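Local coordinates for genome polyprotein (Rhinovirus C, PDB 6KU8) that cleaves the viral polyprotein as a 3C cysteine protease of the chymotrypsin-like PA clan, here with the inhibitor rupintrivir bound, at residues H19-T22 with E27-M30; L105-N108 with M114-V117; L139-P144 with A162-G167. All coordinates share one frame; numbering follows the deposited sequence.

Overall arrangement
The three contacts follow one another along the chain, each closing before the next opens. Contact 1 is a hairpin of the first, six-stranded antiparallel barrel; contacts 2 and 3 belong to the second, seven-stranded antiparallel sheet, where strands 115-130 and 138-141 are neighbours. This is the two-barrel plan of chymotrypsin-like proteases. The three centres form a triangle. Contact 2, about 13 Å from each of the others, touches both: N29 and V20 pack on T107 and N108, while V117 and L105 meet Y143 and H164. Contacts 1 and 3, about 17 Å apart with nearest atoms about 6 Å apart, both reach the inhibitor, through F28 and H164-G167, as expected for a site between two barrels.

Contact 1: H19-T22 with E27-M30; sequences HVIT and EFNM
I21 and F28 sit opposite each other on the inward side of this hairpin, and their side chains meet at an angle near the backbone: I21 CG2 presses on F28 CB at 3.4 Å. That methyl stands between its own backbone N and carbonyl carbon, which turns it to the partner strand, while CG1 points away from F28 (chi1 -154°) and carries CD1 toward M30, one pair along. There CD1 meets M30 SD at 4.0 Å, the two side chains at about a right angle. Beyond CB the F28 ring leads away from I21, with I21 O near its plane at the edge.

M30 bends at its last torsion (chi3 85°), bringing CE against the imidazole of H19, 3.8 Å from CD2. The methyl approaches that ring obliquely. H19 ND1 turns elsewhere, to D53.

On the other side of the sheet T22 and E27 lie alongside, pointing the same way. A water bridges the T22 hydroxyl and the E27 carboxylate, 2.9 Å from T22 OG1 and donating to E27 OE2, while E27 OE1 receives its bond from T110. V20 CG1 sits over one face of the E27 carboxylate, 3.9 Å from CD. Underneath, the backbones pair reciprocally at H19 with M30 and at I21 with F28; the straightest bond is I21 N to F28 O, 2.9 Å.

The strands, at 139° to one another, are markedly twisted, as befits a barrel wall. H19, I21 and M30 pack on strand 49-52, and I21, F28 and M30 on strand 37-41. N29 faces the other barrel, its ND2 bonded to G151 O, and F28 also touches T23 of strand 18-23, A44 and C150, and the bound inhibitor.

Contact 2: L105-N108 with M114-V117; sequences LATN and MLDV
The amide of N108 has the thioether of M114 lying over one face, with SD 3.5 Å almost directly above CG and CE continuing over ND2. The M114 backbone N-H comes to the same amide from that side too, tilted from the carbonyl plane, and gives OD1 a 2.7 Å bond. N108 holds CG anti to its own N (chi1 -174°), stretching the amide across to M114, whose side chain bends at chi2 (-58°) to fold back over it.

Beyond this end the strands pair almost exactly antiparallel. L105 and V117 exchange two backbone bonds, the L105 N to V117 O one being 2.7 Å; at T107 and L115 the return bond, L115 N to T107 O, is weak. L105 CB touches V117 CG1 at 3.9 Å, and T107 CG2 meets L115 CB on the same side. A106 and D116 point the other way, toward helix 8-17, and D116 OD2 bonds to H104.

Where strand pairing frays, then, a side-chain carbonyl takes over the backbone N-H, tying both ends of the connecting loop together, and the M114 sulfur packs over the same face of the amide that its N-H approaches.

Contact 3: L139-P144 with A162-G167; sequences LKYNYP and AIHVGG. With AG7 (4-{2-(4-fluoro-benzyl)-6-methyl-5-[(5-methyl-isoxazole-3-carbonyl)-amino]-4-oxo-heptanoylamino}-5-(2-oxo-pyrrolidin-3-yl)-pentanoic acid ethyl ester), chain B.
Y141 OH and H164 ND1 are joined by a hydrogen bond of 2.7 Å. The phenol oxygen lies near the imidazole plane at its edge, and ND1 lies near the plane of the phenol ring; the rings meet rim to rim, neither over the other's face, their planes turned by 51°. Y141 gets there with chi1 at 21°, well off a staggered value. Nearer the start of both segments, L139 CD1 rests on A162 CB at 4.1 Å; strand 172-176 runs between the two strands, so only side chains bridge them.

The other nitrogen of H164 faces the inhibitor: NE2 donates to the lactam oxygen O18 at 2.9 Å, nearly straight (165°). Downstream, G167 pairs with the inhibitor backbone as a strand would, its N donating to O03 at 3.3 Å and its O accepting from N58 at 3.3 Å. AG7 N12 bonds weakly to V165 O. G166, without a side chain, lets O03 come 3.5 Å from its CA. V165 and G166 form a classic beta bulge against strand 172-176.

With one nitrogen held by the tyrosine and the other presented to the lactam, the imidazole is fixed in rotation. The lactam mimics a glutamine side chain, so this pair probably reads the P1 glutamine of substrates, as in related 3C proteases.

Contact 1: H19-T22 with E27-M30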
ATOM      1  N   HIS A  19       5.840   8.443   0.887  1.00 18.24           N
ATOM      2  CA  HIS A  19       6.074   9.518  -0.064  1.00 19.48           C
ATOM      3  C   HIS A  19       4.905   9.601  -1.034  1.00 20.49           C
ATOM      4  O   HIS A  19       4.198   8.612  -1.276  1.00 22.52           O
ATOM      5  CB  HIS A  19       7.386   9.305  -0.827  1.00 17.38           C
ATOM      6  CG  HIS A  19       8.569   9.158   0.076  1.00 22.50           C
ATOM      7  ND1 HIS A  19       9.374  10.221   0.425  1.00 20.12           N
ATOM      8  CD2 HIS A  19       9.045   8.086   0.754  1.00 17.49           C
ATOM      9  CE1 HIS A  19      10.314   9.805   1.255  1.00 20.55           C
ATOM     10  NE2 HIS A  19      10.137   8.512   1.471  1.00 20.52           N
ATOM     11  N   VAL A  20       4.714  10.793  -1.589  1.00 22.39           N
ATOM     12  CA  VAL A  20       3.680  11.030  -2.589  1.00 20.39           C
ATOM     13  C   VAL A  20       4.241  10.632  -3.943  1.00 23.51           C
ATOM     14  O   VAL A  20       5.245  11.188  -4.394  1.00 26.26           O
ATOM     15  CB  VAL A  20       3.240  12.502  -2.602  1.00 23.63           C
ATOM     16  CG1 VAL A  20       2.208  12.730  -3.682  1.00 20.75           C
ATOM     17  CG2 VAL A  20       2.742  12.955  -1.223  1.00 20.02           C
ATOM     18  N   ILE A  21       3.591   9.683  -4.597  1.00 21.32           N
ATOM     19  CA  ILE A  21       3.968   9.257  -5.938  1.00 27.92           C
ATOM     20  C   ILE A  21       2.902   9.774  -6.889  1.00 27.71           C
ATOM     21  O   ILE A  21       1.702   9.637  -6.622  1.00 28.51           O
ATOM     22  CB  ILE A  21       4.118   7.726  -6.015  1.00 28.60           C
ATOM     23  CG1 ILE A  21       5.083   7.321  -7.128  1.00 33.51           C
ATOM     24  CG2 ILE A  21       2.775   7.070  -6.230  1.00 27.60           C
ATOM     25  CD1 ILE A  21       5.625   5.894  -6.969  1.00 28.71           C
ATOM     26  N   THR A  22       3.335  10.412  -7.972  1.00 24.56           N
ATOM     27  CA  THR A  22       2.438  11.037  -8.934  1.00 30.10           C
ATOM     28  C   THR A  22       2.628  10.324 -10.262  1.00 30.03           C
ATOM     29  O   THR A  22       3.752  10.252 -10.766  1.00 29.46           O
ATOM     30  CB  THR A  22       2.730  12.535  -9.086  1.00 29.86           C
ATOM     31  OG1 THR A  22       2.621  13.180  -7.812  1.00 32.15           O
ATOM     32  CG2 THR A  22       1.732  13.196 -10.052  1.00 29.78           C
ATOM     33  N   GLU A  27      -2.323  10.977  -7.746  1.00 24.45           N
ATOM     34  CA  GLU A  27      -1.438  10.914  -6.592  1.00 25.13           C
ATOM     35  C   GLU A  27      -1.744   9.676  -5.757  1.00 24.63           C
ATOM     36  O   GLU A  27      -2.903   9.388  -5.459  1.00 22.49           O
ATOM     37  CB  GLU A  27      -1.583  12.160  -5.715  1.00 27.50           C
ATOM     38  CG  GLU A  27      -0.854  13.386  -6.214  1.00 30.28           C
ATOM     39  CD  GLU A  27      -0.871  14.514  -5.195  1.00 27.24           C
ATOM     40  OE1 GLU A  27      -1.702  14.481  -4.255  1.00 25.01           O
ATOM     41  OE2 GLU A  27      -0.028  15.420  -5.330  1.00 25.89           O
ATOM     42  N   PHE A  28      -0.695   8.959  -5.379  1.00 20.23           N
ATOM     43  CA  PHE A  28      -0.799   7.767  -4.551  1.00 21.88           C
ATOM     44  C   PHE A  28       0.164   7.903  -3.388  1.00 22.04           C
ATOM     45  O   PHE A  28       1.130   8.673  -3.449  1.00 19.91           O
ATOM     46  CB  PHE A  28      -0.462   6.482  -5.325  1.00 22.36           C
ATOM     47  CG  PHE A  28      -1.348   6.235  -6.508  1.00 26.27           C
ATOM     48  CD1 PHE A  28      -1.142   6.918  -7.700  1.00 27.49           C
ATOM     49  CD2 PHE A  28      -2.391   5.322  -6.428  1.00 26.27           C
ATOM     50  CE1 PHE A  28      -1.974   6.699  -8.792  1.00 29.50           C
ATOM     51  CE2 PHE A  28      -3.214   5.085  -7.513  1.00 29.26           C
ATOM     52  CZ  PHE A  28      -3.016   5.772  -8.690  1.00 31.30           C
ATOM     53  N   ASN A  29      -0.101   7.134  -2.332  1.00 19.01           N
ATOM     54  CA  ASN A  29       0.864   6.962  -1.256  1.00 16.94           C
ATOM     55  C   ASN A  29       1.798   5.815  -1.612  1.00 21.73           C
ATOM     56  O   ASN A  29       1.344   4.749  -2.036  1.00 19.03           O
ATOM     57  CB  ASN A  29       0.191   6.681   0.087  1.00 13.88           C
ATOM     58  CG  ASN A  29       1.195   6.534   1.205  1.00 17.47           C
ATOM     59  OD1 ASN A  29       1.965   7.445   1.481  1.00 22.53           O
ATOM     60  ND2 ASN A  29       1.194   5.380   1.855  1.00 18.18           N
ATOM     61  N   MET A  30       3.097   6.044  -1.436  1.00 18.64           N
ATOM     62  CA  MET A  30       4.126   5.038  -1.630  1.00 19.22           C
ATOM     63  C   MET A  30       4.716   4.670  -0.275  1.00 19.40           C
ATOM     64  O   MET A  30       5.102   5.555   0.502  1.00 20.00           O
ATOM     65  CB  MET A  30       5.224   5.550  -2.568  1.00 17.37           C
ATOM     66  CG  MET A  30       6.314   4.498  -2.893  1.00 19.83           C
ATOM     67  SD  MET A  30       7.808   5.231  -3.641  1.00 24.08           S
ATOM     68  CE  MET A  30       8.694   5.734  -2.157  1.00 18.04           C
TER
HETATM   69  O   HOH W   1       0.971  15.614  -7.861  1.00 29.00           O

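Contact 2: L105-N108 with M114-V117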
ATOM      1  N   LEU A 105      -6.419   3.523   8.590  1.00 18.07           N
ATOM      2  CA  LEU A 105      -5.930   3.872   7.260  1.00 19.46           C
ATOM      3  C   LEU A 105      -5.203   5.202   7.373  1.00 21.03           C
ATOM      4  O   LEU A 105      -5.750   6.164   7.927  1.00 20.28           O
ATOM      5  CB  LEU A 105      -7.071   3.964   6.242  1.00 17.70           C
ATOM      6  CG  LEU A 105      -6.734   4.520   4.840  1.00 20.94           C
ATOM      7  CD1 LEU A 105      -5.603   3.766   4.250  1.00 24.63           C
ATOM      8  CD2 LEU A 105      -7.946   4.435   3.910  1.00 25.96           C
ATOM      9  N   ALA A 106      -3.963   5.252   6.885  1.00 17.47           N
ATOM     10  CA  ALA A 106      -3.167   6.472   6.962  1.00 19.06           C
ATOM     11  C   ALA A 106      -2.530   6.732   5.609  1.00 20.56           C
ATOM     12  O   ALA A 106      -2.011   5.808   4.973  1.00 20.98           O
ATOM     13  CB  ALA A 106      -2.088   6.388   8.051  1.00 18.97           C
ATOM     14  N   THR A 107      -2.590   7.980   5.167  1.00 20.81           N
ATOM     15  CA  THR A 107      -1.948   8.370   3.930  1.00 20.09           C
ATOM     16  C   THR A 107      -1.556   9.831   4.046  1.00 22.70           C
ATOM     17  O   THR A 107      -1.898  10.515   5.021  1.00 22.15           O
ATOM     18  CB  THR A 107      -2.872   8.131   2.732  1.00 18.60           C
ATOM     19  OG1 THR A 107      -2.119   8.228   1.518  1.00 18.41           O
ATOM     20  CG2 THR A 107      -4.019   9.136   2.741  1.00 19.39           C
ATOM     21  N   ASN A 108      -0.819  10.310   3.048  1.00 17.43           N
ATOM     22  CA  ASN A 108      -0.461  11.726   2.994  1.00 17.54           C
ATOM     23  C   ASN A 108      -0.427  12.158   1.543  1.00 18.93           C
ATOM     24  O   ASN A 108       0.519  11.854   0.818  1.00 19.26           O
ATOM     25  CB  ASN A 108       0.874  12.030   3.648  1.00 19.21           C
ATOM     26  CG  ASN A 108       1.131  13.511   3.697  1.00 23.74           C
ATOM     27  OD1 ASN A 108       0.208  14.284   3.961  1.00 22.01           O
ATOM     28  ND2 ASN A 108       2.353  13.927   3.397  1.00 18.13           N
ATOM     29  N   MET A 114      -1.892  14.122   5.704  1.00 21.24           N
ATOM     30  CA  MET A 114      -1.652  13.442   6.986  1.00 24.48           C
ATOM     31  C   MET A 114      -2.937  12.855   7.564  1.00 22.46           C
ATOM     32  O   MET A 114      -3.283  13.047   8.731  1.00 23.13           O
ATOM     33  CB  MET A 114      -0.974  14.375   7.993  1.00 27.38           C
ATOM     34  CG  MET A 114       0.402  14.863   7.530  1.00 30.63           C
ATOM     35  SD  MET A 114       1.574  13.507   7.184  1.00 36.27           S
ATOM     36  CE  MET A 114       3.078  14.478   6.973  1.00 41.20           C
ATOM     37  N   LEU A 115      -3.639  12.103   6.730  1.00 23.76           N
ATOM     38  CA  LEU A 115      -4.865  11.456   7.158  1.00 20.51           C
ATOM     39  C   LEU A 115      -4.551  10.228   7.996  1.00 25.47           C
ATOM     40  O   LEU A 115      -3.661   9.438   7.661  1.00 22.65           O
ATOM     41  CB  LEU A 115      -5.705  11.056   5.946  1.00 21.89           C
ATOM     42  CG  LEU A 115      -7.011  10.323   6.230  1.00 23.85           C
ATOM     43  CD1 LEU A 115      -7.929  11.189   7.067  1.00 31.42           C
ATOM     44  CD2 LEU A 115      -7.685   9.944   4.931  1.00 26.62           C
ATOM     45  N   ASP A 116      -5.288  10.078   9.091  1.00 22.16           N
ATOM     46  CA  ASP A 116      -5.352   8.833   9.840  1.00 23.89           C
ATOM     47  C   ASP A 116      -6.796   8.645  10.260  1.00 27.12           C
ATOM     48  O   ASP A 116      -7.367   9.519  10.922  1.00 23.98           O
ATOM     49  CB  ASP A 116      -4.438   8.849  11.069  1.00 26.15           C
ATOM     50  CG  ASP A 116      -4.514   7.542  11.872  1.00 28.82           C
ATOM     51  OD1 ASP A 116      -3.458   6.935  12.105  1.00 33.75           O
ATOM     52  OD2 ASP A 116      -5.621   7.110  12.258  1.00 28.72           O
ATOM     53  N   VAL A 117      -7.393   7.523   9.875  1.00 21.32           N
ATOM     54  CA  VAL A 117      -8.773   7.241  10.244  1.00 24.88           C
ATOM     55  C   VAL A 117      -8.854   5.788  10.691  1.00 26.89           C
ATOM     56  O   VAL A 117      -8.113   4.927  10.201  1.00 21.71           O
ATOM     57  CB  VAL A 117      -9.743   7.540   9.072  1.00 23.30           C
ATOM     58  CG1 VAL A 117      -9.484   6.601   7.909  1.00 24.03           C
ATOM     59  CG2 VAL A 117     -11.168   7.443   9.528  1.00 30.63           C
TER

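Contact 3: L139-P144 with A162-G167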
ATOM      1  N   LEU A 139      -7.872  -7.864   1.856  1.00 19.37           N
ATOM      2  CA  LEU A 139      -8.481  -7.698   3.168  1.00 18.22           C
ATOM      3  C   LEU A 139      -9.563  -6.621   3.041  1.00 17.56           C
ATOM      4  O   LEU A 139      -9.378  -5.643   2.312  1.00 21.79           O
ATOM      5  CB  LEU A 139      -7.432  -7.297   4.215  1.00 20.74           C
ATOM      6  CG  LEU A 139      -6.127  -8.106   4.261  1.00 18.55           C
ATOM      7  CD1 LEU A 139      -5.146  -7.563   5.313  1.00 17.48           C
ATOM      8  CD2 LEU A 139      -6.446  -9.573   4.491  1.00 19.80           C
ATOM      9  N   LYS A 140     -10.707  -6.814   3.708  1.00 18.63           N
ATOM     10  CA  LYS A 140     -11.827  -5.887   3.568  1.00 16.96           C
ATOM     11  C   LYS A 140     -12.123  -5.200   4.893  1.00 19.86           C
ATOM     12  O   LYS A 140     -12.000  -5.805   5.963  1.00 20.89           O
ATOM     13  CB  LYS A 140     -13.091  -6.598   3.058  1.00 24.33           C
ATOM     14  CG  LYS A 140     -14.238  -5.627   2.677  1.00 24.64           C
ATOM     15  CD  LYS A 140     -15.518  -5.828   3.473  1.00 23.87           C
ATOM     16  CE  LYS A 140     -15.289  -6.428   4.831  1.00 31.78           C
ATOM     17  NZ  LYS A 140     -16.562  -6.898   5.463  1.00 25.28           N
ATOM     18  N   TYR A 141     -12.502  -3.915   4.819  1.00 17.33           N
ATOM     19  CA  TYR A 141     -12.885  -3.170   6.009  1.00 19.88           C
ATOM     20  C   TYR A 141     -14.168  -2.399   5.723  1.00 22.72           C
ATOM     21  O   TYR A 141     -14.362  -1.881   4.616  1.00 20.97           O
ATOM     22  CB  TYR A 141     -11.757  -2.214   6.497  1.00 18.07           C
ATOM     23  CG  TYR A 141     -10.741  -1.853   5.419  1.00 17.03           C
ATOM     24  CD1 TYR A 141     -10.759  -0.614   4.794  1.00 17.55           C
ATOM     25  CD2 TYR A 141      -9.771  -2.764   5.030  1.00 16.18           C
ATOM     26  CE1 TYR A 141      -9.830  -0.298   3.796  1.00 16.55           C
ATOM     27  CE2 TYR A 141      -8.858  -2.466   4.037  1.00 16.95           C
ATOM     28  CZ  TYR A 141      -8.890  -1.235   3.426  1.00 16.05           C
ATOM     29  OH  TYR A 141      -7.970  -0.942   2.449  1.00 17.57           O
ATOM     30  N   ASN A 142     -15.052  -2.349   6.722  1.00 21.51           N
ATOM     31  CA  ASN A 142     -16.334  -1.647   6.601  1.00 21.34           C
ATOM     32  C   ASN A 142     -16.117  -0.163   6.889  1.00 20.84           C
ATOM     33  O   ASN A 142     -16.455   0.356   7.951  1.00 25.68           O
ATOM     34  CB  ASN A 142     -17.373  -2.250   7.542  1.00 19.03           C
ATOM     35  CG  ASN A 142     -17.660  -3.716   7.231  1.00 25.95           C
ATOM     36  OD1 ASN A 142     -17.752  -4.107   6.065  1.00 29.58           O
ATOM     37  ND2 ASN A 142     -17.794  -4.531   8.269  1.00 29.61           N
ATOM     38  N   TYR A 143     -15.515   0.520   5.914  1.00 19.47           N
ATOM     39  CA  TYR A 143     -15.285   1.949   5.994  1.00 22.22           C
ATOM     40  C   TYR A 143     -15.423   2.530   4.592  1.00 21.59           C
ATOM     41  O   TYR A 143     -14.926   1.926   3.633  1.00 21.16           O
ATOM     42  CB  TYR A 143     -13.898   2.264   6.571  1.00 21.66           C
ATOM     43  CG  TYR A 143     -13.645   3.738   6.725  1.00 21.24           C
ATOM     44  CD1 TYR A 143     -13.947   4.404   7.912  1.00 24.05           C
ATOM     45  CD2 TYR A 143     -13.133   4.474   5.673  1.00 20.81           C
ATOM     46  CE1 TYR A 143     -13.722   5.770   8.042  1.00 27.71           C
ATOM     47  CE2 TYR A 143     -12.919   5.834   5.782  1.00 25.80           C
ATOM     48  CZ  TYR A 143     -13.210   6.481   6.965  1.00 31.00           C
ATOM     49  OH  TYR A 143     -12.972   7.838   7.053  1.00 32.65           O
ATOM     50  N   PRO A 144     -16.100   3.706   4.432  1.00 25.05           N
ATOM     51  CA  PRO A 144     -16.320   4.261   3.074  1.00 23.65           C
ATOM     52  C   PRO A 144     -15.112   5.027   2.550  1.00 25.25           C
ATOM     53  O   PRO A 144     -15.088   6.260   2.438  1.00 25.47           O
ATOM     54  CB  PRO A 144     -17.555   5.151   3.278  1.00 26.63           C
ATOM     55  CG  PRO A 144     -17.467   5.587   4.725  1.00 23.54           C
ATOM     56  CD  PRO A 144     -16.899   4.401   5.462  1.00 25.32           C
ATOM     57  N   ALA A 162      -1.645  -3.943   5.159  1.00 18.48           N
ATOM     58  CA  ALA A 162      -2.115  -3.840   3.779  1.00 19.59           C
ATOM     59  C   ALA A 162      -1.840  -2.434   3.265  1.00 18.64           C
ATOM     60  O   ALA A 162      -1.534  -1.527   4.038  1.00 17.41           O
ATOM     61  CB  ALA A 162      -3.615  -4.160   3.657  1.00 13.72           C
ATOM     62  N   ILE A 163      -1.916  -2.272   1.940  1.00 17.21           N
ATOM     63  CA  ILE A 163      -2.061  -0.960   1.323  1.00 16.62           C
ATOM     64  C   ILE A 163      -3.445  -0.890   0.686  1.00 17.72           C
ATOM     65  O   ILE A 163      -3.943  -1.877   0.128  1.00 19.16           O
ATOM     66  CB  ILE A 163      -0.947  -0.658   0.297  1.00 17.70           C
ATOM     67  CG1 ILE A 163      -1.025  -1.642  -0.882  1.00 21.16           C
ATOM     68  CG2 ILE A 163       0.431  -0.627   1.018  1.00 17.64           C
ATOM     69  CD1 ILE A 163      -0.121  -1.273  -2.063  1.00 22.55           C
ATOM     70  N   HIS A 164      -4.068   0.273   0.796  1.00 18.23           N
ATOM     71  CA  HIS A 164      -5.419   0.451   0.295  1.00 16.89           C
ATOM     72  C   HIS A 164      -5.422   0.451  -1.227  1.00 19.91           C
ATOM     73  O   HIS A 164      -4.622   1.160  -1.849  1.00 17.64           O
ATOM     74  CB  HIS A 164      -6.006   1.764   0.805  1.00 17.85           C
ATOM     75  CG  HIS A 164      -7.424   1.944   0.399  1.00 17.60           C
ATOM     76  ND1 HIS A 164      -8.438   1.183   0.934  1.00 18.99           N
ATOM     77  CD2 HIS A 164      -7.991   2.717  -0.556  1.00 19.72           C
ATOM     78  CE1 HIS A 164      -9.581   1.516   0.363  1.00 17.61           C
ATOM     79  NE2 HIS A 164      -9.335   2.435  -0.553  1.00 19.71           N
ATOM     80  N   VAL A 165      -6.334  -0.319  -1.843  1.00 19.47           N
ATOM     81  CA  VAL A 165      -6.290  -0.406  -3.306  1.00 19.18           C
ATOM     82  C   VAL A 165      -7.656  -0.237  -3.979  1.00 20.79           C
ATOM     83  O   VAL A 165      -7.719  -0.039  -5.193  1.00 24.52           O
ATOM     84  CB  VAL A 165      -5.633  -1.721  -3.773  1.00 17.25           C
ATOM     85  CG1 VAL A 165      -4.157  -1.766  -3.382  1.00 19.66           C
ATOM     86  CG2 VAL A 165      -6.404  -2.943  -3.237  1.00 20.79           C
ATOM     87  N   GLY A 166      -8.751  -0.292  -3.227  1.00 20.39           N
ATOM     88  CA  GLY A 166     -10.040  -0.058  -3.861  1.00 22.09           C
ATOM     89  C   GLY A 166     -11.178   0.083  -2.874  1.00 20.25           C
ATOM     90  O   GLY A 166     -11.001  -0.035  -1.658  1.00 16.77           O
ATOM     91  N   GLY A 167     -12.357   0.365  -3.419  1.00 19.33           N
ATOM     92  CA  GLY A 167     -13.559   0.478  -2.605  1.00 21.01           C
ATOM     93  C   GLY A 167     -14.765   0.720  -3.490  1.00 21.38           C
ATOM     94  O   GLY A 167     -14.644   0.939  -4.696  1.00 25.09           O
TER
HETATM   95  C01 AG7 B 501     -11.889   0.872  -7.772  1.00 56.87           C
HETATM   96  C02 AG7 B 501     -10.743   1.217  -8.707  1.00 55.13           C
HETATM   97  O03 AG7 B 501     -11.901   1.049  -6.588  1.00 39.03           O
HETATM   98  C04 AG7 B 501      -9.396   1.416  -8.026  1.00 48.62           C
HETATM   99  C05 AG7 B 501      -8.406   1.320  -9.174  1.00 52.58           C
HETATM  100  C06 AG7 B 501      -8.137  -0.148  -9.540  1.00 47.89           C
HETATM  101  C07 AG7 B 501      -7.790  -1.056  -8.551  1.00 46.71           C
HETATM  102  C08 AG7 B 501      -7.549  -2.381  -8.876  1.00 48.30           C
HETATM  103  C09 AG7 B 501      -7.656  -2.813 -10.193  1.00 47.91           C
HETATM  104  C10 AG7 B 501      -8.004  -1.908 -11.187  1.00 49.60           C
HETATM  105  C11 AG7 B 501      -8.245  -0.578 -10.862  1.00 49.69           C
HETATM  106  N12 AG7 B 501      -8.932   3.067  -6.043  1.00 42.73           N
HETATM  107  C13 AG7 B 501      -9.143   4.424  -5.508  1.00 41.63           C
HETATM  108  C14 AG7 B 501      -9.797   4.190  -4.156  1.00 39.08           C
HETATM  109  C15 AG7 B 501     -11.294   3.740  -4.352  1.00 34.68           C
HETATM  110  C16 AG7 B 501     -12.051   3.868  -2.932  1.00 26.06           C
HETATM  111  N17 AG7 B 501     -13.271   4.332  -3.151  1.00 30.82           N
HETATM  112  O18 AG7 B 501     -11.583   3.582  -1.882  1.00 26.95           O
HETATM  113  C19 AG7 B 501      -7.961   5.395  -5.398  1.00 46.90           C
HETATM  114  C20 AG7 B 501      -6.937   5.144  -6.516  1.00 46.82           C
HETATM  115  C21 AG7 B 501      -7.359   6.229  -7.481  1.00 50.79           C
HETATM  116  O22 AG7 B 501      -7.346   6.015  -8.856  1.00 56.24           O
HETATM  117  O23 AG7 B 501      -7.739   7.249  -7.019  1.00 49.99           O
HETATM  118  C47 AG7 B 501      -9.475   2.789  -7.362  1.00 47.58           C
HETATM  119  O48 AG7 B 501     -10.023   3.670  -7.932  1.00 46.28           O
HETATM  120  C50 AG7 B 501      -7.825   7.126  -9.551  1.00 59.41           C
HETATM  121  C53 AG7 B 501      -7.447   6.970 -11.023  1.00 58.23           C
HETATM  122  C57 AG7 B 501     -13.038   0.267  -8.556  1.00 62.42           C
HETATM  123  N58 AG7 B 501     -14.005  -0.240  -7.661  1.00 63.63           N
HETATM  124  C59 AG7 B 501     -14.712  -1.413  -8.041  1.00 73.33           C
HETATM  125  O60 AG7 B 501     -14.570  -2.041  -9.044  1.00 77.20           O
HETATM  126  C78 AG7 B 501     -13.739   1.332  -9.403  1.00 64.57           C
HETATM  127  C81 AG7 B 501     -14.772   0.746 -10.374  1.00 66.68           C
HETATM  128  F1  AG7 B 501      -7.420  -4.126 -10.503  1.00 48.64           F
HETATM  129  C82 AG7 B 501     -14.401   2.357  -8.475  1.00 74.14           C
HETATM  130  C83 AG7 B 501     -13.463   4.572  -4.639  1.00 34.72           C
HETATM  131  C84 AG7 B 501     -11.969   4.528  -5.205  1.00 36.83           C
HETATM  132  C1  AG7 B 501     -15.699  -1.728  -6.982  1.00 76.17           C